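Side-chain contacts in B-agarase (Agarivorans gilvus, PDB 5Z6P), which probably hydrolyses the beta-glycosidic linkages of agarose, as a family 50 glycoside hydrolase with agarase activity: residues Pro38-Ser43 / Glu49-Ser54; Asn55-Leu60 / Glu66-Ser71. One frame throughout, in Å; residues are numbered along the deposited sequence.

Contact 1. Residues Pro38-Ser43 / Glu49-Ser54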
ATOM      1  N   PRO A  38      -0.304  36.399   6.410  1.00 40.26           N
ATOM      2  CA  PRO A  38      -0.126  35.673   7.677  1.00 36.39           C
ATOM      3  C   PRO A  38      -1.441  35.266   8.337  1.00 33.26           C
ATOM      4  O   PRO A  38      -2.375  36.055   8.386  1.00 36.20           O
ATOM      5  CB  PRO A  38       0.618  36.682   8.548  1.00 35.33           C
ATOM      6  CG  PRO A  38       1.303  37.573   7.580  1.00 42.46           C
ATOM      7  CD  PRO A  38       0.391  37.696   6.413  1.00 40.40           C
ATOM      8  N   LEU A  39      -1.512  34.043   8.840  1.00 29.88           N
ATOM      9  CA  LEU A  39      -2.704  33.606   9.543  1.00 30.02           C
ATOM     10  C   LEU A  39      -2.635  33.905  11.038  1.00 32.09           C
ATOM     11  O   LEU A  39      -3.661  34.085  11.681  1.00 37.18           O
ATOM     12  CB  LEU A  39      -2.934  32.118   9.321  1.00 30.89           C
ATOM     13  CG  LEU A  39      -3.463  31.770   7.931  1.00 33.38           C
ATOM     14  CD1 LEU A  39      -3.410  30.281   7.708  1.00 28.88           C
ATOM     15  CD2 LEU A  39      -4.877  32.289   7.753  1.00 31.23           C
ATOM     16  N   PHE A  40      -1.430  33.962  11.590  1.00 31.56           N
ATOM     17  CA  PHE A  40      -1.271  34.122  13.030  1.00 35.35           C
ATOM     18  C   PHE A  40      -0.214  35.148  13.380  1.00 38.51           C
ATOM     19  O   PHE A  40       0.416  35.735  12.506  1.00 40.00           O
ATOM     20  CB  PHE A  40      -0.911  32.785  13.684  1.00 31.52           C
ATOM     21  CG  PHE A  40      -1.879  31.692  13.378  1.00 29.20           C
ATOM     22  CD1 PHE A  40      -3.218  31.837  13.691  1.00 31.20           C
ATOM     23  CD2 PHE A  40      -1.457  30.523  12.785  1.00 27.30           C
ATOM     24  CE1 PHE A  40      -4.120  30.844  13.406  1.00 29.34           C
ATOM     25  CE2 PHE A  40      -2.355  29.523  12.493  1.00 30.92           C
ATOM     26  CZ  PHE A  40      -3.693  29.685  12.804  1.00 28.93           C
ATOM     27  N   ASP A  41      -0.032  35.360  14.676  1.00 43.20           N
ATOM     28  CA  ASP A  41       1.042  36.205  15.170  1.00 45.35           C
ATOM     29  C   ASP A  41       1.827  35.444  16.221  1.00 40.48           C
ATOM     30  O   ASP A  41       1.347  35.245  17.332  1.00 43.23           O
ATOM     31  CB  ASP A  41       0.493  37.506  15.751  1.00 50.29           C
ATOM     32  CG  ASP A  41       1.587  38.457  16.182  1.00 51.52           C
ATOM     33  OD1 ASP A  41       2.755  38.228  15.806  1.00 50.56           O
ATOM     34  OD2 ASP A  41       1.274  39.444  16.877  1.00 55.32           O
ATOM     35  N   PHE A  42       3.027  35.008  15.861  1.00 38.29           N
ATOM     36  CA  PHE A  42       3.854  34.246  16.780  1.00 35.05           C
ATOM     37  C   PHE A  42       4.792  35.177  17.554  1.00 39.63           C
ATOM     38  O   PHE A  42       5.715  34.722  18.223  1.00 33.24           O
ATOM     39  CB  PHE A  42       4.657  33.175  16.037  1.00 33.78           C
ATOM     40  CG  PHE A  42       3.879  31.921  15.718  1.00 27.67           C
ATOM     41  CD1 PHE A  42       2.512  31.864  15.890  1.00 27.16           C
ATOM     42  CD2 PHE A  42       4.535  30.793  15.257  1.00 23.88           C
ATOM     43  CE1 PHE A  42       1.814  30.716  15.603  1.00 26.26           C
ATOM     44  CE2 PHE A  42       3.846  29.640  14.967  1.00 23.01           C
ATOM     45  CZ  PHE A  42       2.483  29.598  15.142  1.00 26.29           C
ATOM     46  N   SER A  43       4.543  36.480  17.459  1.00 46.49           N
ATOM     47  CA  SER A  43       5.331  37.474  18.187  1.00 45.91           C
ATOM     48  C   SER A  43       4.984  37.483  19.660  1.00 45.17           C
ATOM     49  O   SER A  43       5.778  37.918  20.484  1.00 46.94           O
ATOM     50  CB  SER A  43       5.115  38.880  17.625  1.00 46.34           C
ATOM     51  OG  SER A  43       5.554  38.979  16.286  1.00 50.72           O
ATOM     52  N   GLU A  49      -5.360  31.156  20.208  1.00 31.23           N
ATOM     53  CA  GLU A  49      -6.361  30.244  20.735  1.00 30.70           C
ATOM     54  C   GLU A  49      -6.667  29.075  19.777  1.00 31.33           C
ATOM     55  O   GLU A  49      -7.145  28.020  20.207  1.00 28.01           O
ATOM     56  CB  GLU A  49      -7.639  31.023  21.072  1.00 29.47           C
ATOM     57  CG  GLU A  49      -8.310  30.619  22.399  1.00 36.53           C
ATOM     58  CD  GLU A  49      -7.521  31.030  23.660  1.00 32.15           C
ATOM     59  OE1 GLU A  49      -7.524  32.216  24.030  1.00 38.55           O
ATOM     60  OE2 GLU A  49      -6.891  30.164  24.280  1.00 32.68           O
ATOM     61  N   GLU A  50      -6.352  29.240  18.493  1.00 27.76           N
ATOM     62  CA  GLU A  50      -6.674  28.215  17.505  1.00 26.20           C
ATOM     63  C   GLU A  50      -5.907  26.913  17.707  1.00 24.02           C
ATOM     64  O   GLU A  50      -6.306  25.884  17.182  1.00 32.60           O
ATOM     65  CB  GLU A  50      -6.417  28.725  16.080  1.00 29.46           C
ATOM     66  CG  GLU A  50      -7.392  29.776  15.574  1.00 28.34           C
ATOM     67  CD  GLU A  50      -6.898  31.190  15.809  1.00 34.91           C
ATOM     68  OE1 GLU A  50      -5.976  31.380  16.635  1.00 33.99           O
ATOM     69  OE2 GLU A  50      -7.436  32.112  15.168  1.00 34.50           O
ATOM     70  N   PHE A  51      -4.817  26.944  18.461  1.00 24.27           N
ATOM     71  CA  PHE A  51      -3.934  25.778  18.557  1.00 23.44           C
ATOM     72  C   PHE A  51      -4.195  24.842  19.731  1.00 21.63           C
ATOM     73  O   PHE A  51      -4.250  25.276  20.865  1.00 28.92           O
ATOM     74  CB  PHE A  51      -2.481  26.230  18.634  1.00 23.33           C
ATOM     75  CG  PHE A  51      -1.915  26.683  17.322  1.00 28.29           C
ATOM     76  CD1 PHE A  51      -2.100  27.976  16.885  1.00 22.19           C
ATOM     77  CD2 PHE A  51      -1.178  25.815  16.542  1.00 24.62           C
ATOM     78  CE1 PHE A  51      -1.580  28.381  15.691  1.00 28.17           C
ATOM     79  CE2 PHE A  51      -0.658  26.226  15.347  1.00 25.26           C
ATOM     80  CZ  PHE A  51      -0.854  27.505  14.921  1.00 23.64           C
ATOM     81  N   SER A  52      -4.331  23.554  19.445  1.00 20.69           N
ATOM     82  CA  SER A  52      -4.318  22.529  20.479  1.00 22.65           C
ATOM     83  C   SER A  52      -3.493  21.333  20.024  1.00 23.86           C
ATOM     84  O   SER A  52      -3.126  21.229  18.853  1.00 24.27           O
ATOM     85  CB  SER A  52      -5.736  22.090  20.854  1.00 21.81           C
ATOM     86  OG  SER A  52      -6.514  21.793  19.716  1.00 24.53           O
ATOM     87  N   PHE A  53      -3.215  20.429  20.955  1.00 20.37           N
ATOM     88  CA  PHE A  53      -2.241  19.371  20.736  1.00 22.23           C
ATOM     89  C   PHE A  53      -2.690  18.065  21.356  1.00 21.85           C
ATOM     90  O   PHE A  53      -3.445  18.058  22.314  1.00 21.07           O
ATOM     91  CB  PHE A  53      -0.877  19.777  21.309  1.00 19.91           C
ATOM     92  CG  PHE A  53      -0.343  21.069  20.735  1.00 20.65           C
ATOM     93  CD1 PHE A  53      -0.699  22.290  21.278  1.00 15.96           C
ATOM     94  CD2 PHE A  53       0.491  21.054  19.637  1.00 17.06           C
ATOM     95  CE1 PHE A  53      -0.223  23.462  20.735  1.00 21.91           C
ATOM     96  CE2 PHE A  53       0.978  22.224  19.098  1.00 17.46           C
ATOM     97  CZ  PHE A  53       0.615  23.429  19.641  1.00 19.63           C
ATOM     98  N   SER A  54      -2.229  16.967  20.776  1.00 21.86           N
ATOM     99  CA  SER A  54      -2.423  15.643  21.332  1.00 21.00           C
ATOM    100  C   SER A  54      -1.167  14.798  21.129  1.00 23.41           C
ATOM    101  O   SER A  54      -0.779  14.505  19.990  1.00 22.51           O
ATOM    102  CB  SER A  54      -3.624  14.960  20.693  1.00 22.17           C
ATOM    103  OG  SER A  54      -3.584  13.571  20.939  1.00 25.35           O
TER

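Contact 2. Residues Asn55-Leu60 / Glu66-Ser71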
ATOM      1  N   ASN A  55      -0.554  14.406  22.245  1.00 21.38           N
ATOM      2  CA  ASN A  55       0.703  13.651  22.260  1.00 21.82           C
ATOM      3  C   ASN A  55       1.807  14.450  21.563  1.00 21.29           C
ATOM      4  O   ASN A  55       2.714  13.898  20.950  1.00 20.16           O
ATOM      5  CB  ASN A  55       0.531  12.272  21.625  1.00 21.08           C
ATOM      6  CG  ASN A  55      -0.546  11.450  22.311  1.00 26.46           C
ATOM      7  OD1 ASN A  55      -0.803  11.618  23.501  1.00 24.78           O
ATOM      8  ND2 ASN A  55      -1.188  10.569  21.557  1.00 23.63           N
ATOM      9  N   VAL A  56       1.696  15.765  21.699  1.00 23.26           N
ATOM     10  CA  VAL A  56       2.677  16.721  21.221  1.00 22.85           C
ATOM     11  C   VAL A  56       2.984  17.729  22.312  1.00 24.88           C
ATOM     12  O   VAL A  56       2.076  18.405  22.798  1.00 24.16           O
ATOM     13  CB  VAL A  56       2.181  17.492  19.977  1.00 17.83           C
ATOM     14  CG1 VAL A  56       3.186  18.562  19.594  1.00 18.13           C
ATOM     15  CG2 VAL A  56       1.946  16.541  18.831  1.00 17.88           C
ATOM     16  N   GLU A  57       4.260  17.829  22.680  1.00 23.77           N
ATOM     17  CA  GLU A  57       4.747  18.891  23.563  1.00 23.26           C
ATOM     18  C   GLU A  57       5.084  20.158  22.778  1.00 22.05           C
ATOM     19  O   GLU A  57       5.895  20.130  21.861  1.00 24.68           O
ATOM     20  CB  GLU A  57       5.971  18.412  24.331  1.00 18.66           C
ATOM     21  CG  GLU A  57       5.692  17.225  25.200  1.00 21.61           C
ATOM     22  CD  GLU A  57       6.924  16.727  25.934  1.00 26.39           C
ATOM     23  OE1 GLU A  57       8.022  17.273  25.710  1.00 27.51           O
ATOM     24  OE2 GLU A  57       6.781  15.781  26.734  1.00 34.07           O
ATOM     25  N   ALA A  58       4.475  21.270  23.162  1.00 22.40           N
ATOM     26  CA  ALA A  58       4.574  22.512  22.397  1.00 20.51           C
ATOM     27  C   ALA A  58       5.079  23.683  23.227  1.00 22.45           C
ATOM     28  O   ALA A  58       4.624  23.916  24.341  1.00 23.42           O
ATOM     29  CB  ALA A  58       3.222  22.861  21.801  1.00 20.94           C
ATOM     30  N   ASN A  59       6.016  24.424  22.665  1.00 21.97           N
ATOM     31  CA  ASN A  59       6.471  25.659  23.263  1.00 20.89           C
ATOM     32  C   ASN A  59       6.629  26.723  22.188  1.00 26.95           C
ATOM     33  O   ASN A  59       7.279  26.492  21.175  1.00 26.28           O
ATOM     34  CB  ASN A  59       7.787  25.423  24.013  1.00 29.48           C
ATOM     35  CG  ASN A  59       8.183  26.598  24.895  1.00 36.81           C
ATOM     36  OD1 ASN A  59       7.379  27.488  25.174  1.00 41.57           O
ATOM     37  ND2 ASN A  59       9.428  26.596  25.350  1.00 42.36           N
ATOM     38  N   LEU A  60       6.009  27.877  22.394  1.00 26.24           N
ATOM     39  CA  LEU A  60       6.177  28.986  21.482  1.00 25.11           C
ATOM     40  C   LEU A  60       7.312  29.889  21.964  1.00 29.21           C
ATOM     41  O   LEU A  60       7.279  30.395  23.076  1.00 30.75           O
ATOM     42  CB  LEU A  60       4.881  29.779  21.342  1.00 32.93           C
ATOM     43  CG  LEU A  60       5.009  30.995  20.423  1.00 32.26           C
ATOM     44  CD1 LEU A  60       5.223  30.572  18.982  1.00 29.40           C
ATOM     45  CD2 LEU A  60       3.808  31.908  20.552  1.00 36.70           C
ATOM     46  N   GLU A  66       7.813  25.350  18.661  1.00 20.91           N
ATOM     47  CA  GLU A  66       8.631  24.159  18.870  1.00 21.99           C
ATOM     48  C   GLU A  66       7.741  23.000  19.257  1.00 23.36           C
ATOM     49  O   GLU A  66       7.048  23.074  20.273  1.00 26.61           O
ATOM     50  CB  GLU A  66       9.689  24.391  19.968  1.00 20.49           C
ATOM     51  CG  GLU A  66      10.526  25.635  19.780  1.00 21.71           C
ATOM     52  CD  GLU A  66      11.640  25.787  20.819  1.00 24.73           C
ATOM     53  OE1 GLU A  66      11.832  24.888  21.663  1.00 24.77           O
ATOM     54  OE2 GLU A  66      12.332  26.818  20.777  1.00 25.74           O
ATOM     55  N   ILE A  67       7.744  21.934  18.468  1.00 19.39           N
ATOM     56  CA  ILE A  67       6.932  20.775  18.809  1.00 22.31           C
ATOM     57  C   ILE A  67       7.779  19.520  18.899  1.00 22.39           C
ATOM     58  O   ILE A  67       8.645  19.279  18.060  1.00 25.94           O
ATOM     59  CB  ILE A  67       5.772  20.527  17.794  1.00 21.81           C
ATOM     60  CG1 ILE A  67       6.289  20.465  16.362  1.00 22.10           C
ATOM     61  CG2 ILE A  67       4.691  21.593  17.914  1.00 21.15           C
ATOM     62  CD1 ILE A  67       5.265  19.938  15.382  1.00 21.18           C
ATOM     63  N   LYS A  68       7.547  18.757  19.961  1.00 20.63           N
ATOM     64  CA  LYS A  68       8.073  17.415  20.093  1.00 19.07           C
ATOM     65  C   LYS A  68       6.915  16.428  20.001  1.00 21.35           C
ATOM     66  O   LYS A  68       6.088  16.349  20.902  1.00 20.29           O
ATOM     67  CB  LYS A  68       8.824  17.230  21.414  1.00 19.20           C
ATOM     68  CG  LYS A  68       9.383  15.836  21.585  1.00 20.61           C
ATOM     69  CD  LYS A  68      10.118  15.634  22.916  1.00 23.86           C
ATOM     70  CE  LYS A  68      10.531  14.168  23.076  1.00 20.95           C
ATOM     71  NZ  LYS A  68      11.336  13.919  24.300  1.00 24.62           N
ATOM     72  N   ALA A  69       6.845  15.697  18.896  1.00 20.63           N
ATOM     73  CA  ALA A  69       5.810  14.697  18.732  1.00 20.69           C
ATOM     74  C   ALA A  69       6.254  13.418  19.416  1.00 22.87           C
ATOM     75  O   ALA A  69       7.334  12.907  19.144  1.00 19.99           O
ATOM     76  CB  ALA A  69       5.508  14.454  17.245  1.00 16.76           C
ATOM     77  N   LEU A  70       5.417  12.915  20.316  1.00 20.93           N
ATOM     78  CA  LEU A  70       5.740  11.719  21.073  1.00 19.73           C
ATOM     79  C   LEU A  70       5.245  10.483  20.337  1.00 21.48           C
ATOM     80  O   LEU A  70       4.449   9.707  20.862  1.00 19.30           O
ATOM     81  CB  LEU A  70       5.119  11.785  22.467  1.00 22.57           C
ATOM     82  CG  LEU A  70       5.220  13.090  23.254  1.00 22.89           C
ATOM     83  CD1 LEU A  70       4.683  12.885  24.676  1.00 24.59           C
ATOM     84  CD2 LEU A  70       6.652  13.631  23.278  1.00 20.98           C
ATOM     85  N   SER A  71       5.738  10.300  19.120  1.00 20.48           N
ATOM     86  CA  SER A  71       5.194   9.303  18.216  1.00 17.99           C
ATOM     87  C   SER A  71       5.832   7.940  18.416  1.00 20.08           C
ATOM     88  O   SER A  71       5.271   6.939  18.004  1.00 21.99           O
ATOM     89  CB  SER A  71       5.357   9.764  16.763  1.00 18.70           C
ATOM     90  OG  SER A  71       6.647  10.334  16.553  1.00 19.53           O
TER

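Contact 1. Residues Pro38-Ser43 / Glu49-Ser54
F51 drives the edge of its ring against the face of F40, an edge-to-face stack with centroids 4.9 Å apart and planes inclined at 64°. The touching edge is the CE1-CZ side: CE1 of F51 stands 3.5 Å from CE2 of F40, displaced from the ring centre toward its rim. Hydrogens on such an edge carry slight positive charge and suit the electron-rich face of another ring, so phenylalanine serves on both sides. F42 turns its own edge toward F51 in a more offset edge-to-face pair, its CZ lying 3.9 Å from CZ of F51. One ring thus offers its edge to F40 and receives the edge of F42, and the three form an aromatic cluster. The other face of F40 is covered by its chain neighbour L39, whose CB sits over the ring centre.

E50 closes in on F40 from a different quarter. Its chain bends at chi2 (94°), bringing the carboxylate beside the ring, with CD 3.7 Å from CE1 of F40; OE2 lies at the ring's edge, in its plane, where the weakly positive ring hydrogens would be expected to suit a carboxylate oxygen. In the fold, this joins the loop after strand 36-38 to the start of strand 51-54, within the region assigned to the agarase CBM-like domain. I81 of the adjacent strand 76-81 touches both F40 and F51, and L65 of strand 64-69 touches F51 and F42, so aliphatic side chains from two strands pack against the cluster.

Further out, the loop is shaped by an Asx turn: OD1 of D41 accepts from N of S43 at 3.0 Å, the donor standing well above the carboxylate plane. The short side chain of D41 suits this role, and OG of S43 is hydrogen-bonded in turn to E63.

Contact 2. Residues Asn55-Leu60 / Glu66-Ser71
N of E66 donates to O of N59 over 2.8 Å, and N of N59 returns a bond to O of E66, making a hydrogen-bonded pair of an antiparallel beta hairpin. E57 and K68 form the next such pair: N of K68 reaches O of E57 at 2.9 Å, and N of E57 in turn donates to O of K68. A fifth bond, from N of L70 to O of N55, extends the pairing past the end of the strands, where L70 centres an inverse gamma turn. Within the agarase CBM-like region, strand 66-69 is bonded on its other side to strand 199-210.

The two faces of the hairpin differ in character. V56, A58, I67 and A69 share the apolar one. V56 turns CG1 directly away from its own N (chi1 175°), which sets that methyl 3.7 Å from CB of I67, the two branched side chains crossing at a slant. The alanines are small enough to sit beside them under other residues: F53 packs on A58 and I67, and T77 on V56 and A69. Beta-branched V56 and I67 also suit the extended backbone.

Polar and charged groups occupy the other face. E57 and K68 run side by side in extended form, and OE1 of E57 meets CD of K68 at 3.9 Å. Their charged ends do not touch, NZ of K68 being 4.9 Å from OE1 of E57, so any attraction is probably modest. E66 instead forms a salt bridge with R61 near the hairpin turn. L70 crosses E57 at about a right angle, and its CD2 lies 4.1 Å from OE2 of E57.

From the N terminus, the chain leaves strand 36-38, and contact 1 closes the first loop by bringing residues 38-43 onto the beginning of strand 51-54. That strand runs directly into strand 56-61, where contact 2 opens; it closes the next turn against strand 64-69. The two contacts therefore follow in series, neither enclosing nor crossing the other, with centres about 14 Å apart. They are joined in space by packing: CZ of F53 lies 3.4 Å from CB of A58, and F53 also meets I67, while F42 touches L60. Together they tie the N-terminal loop, strand 51-54 and the hairpin into the CBM-like region.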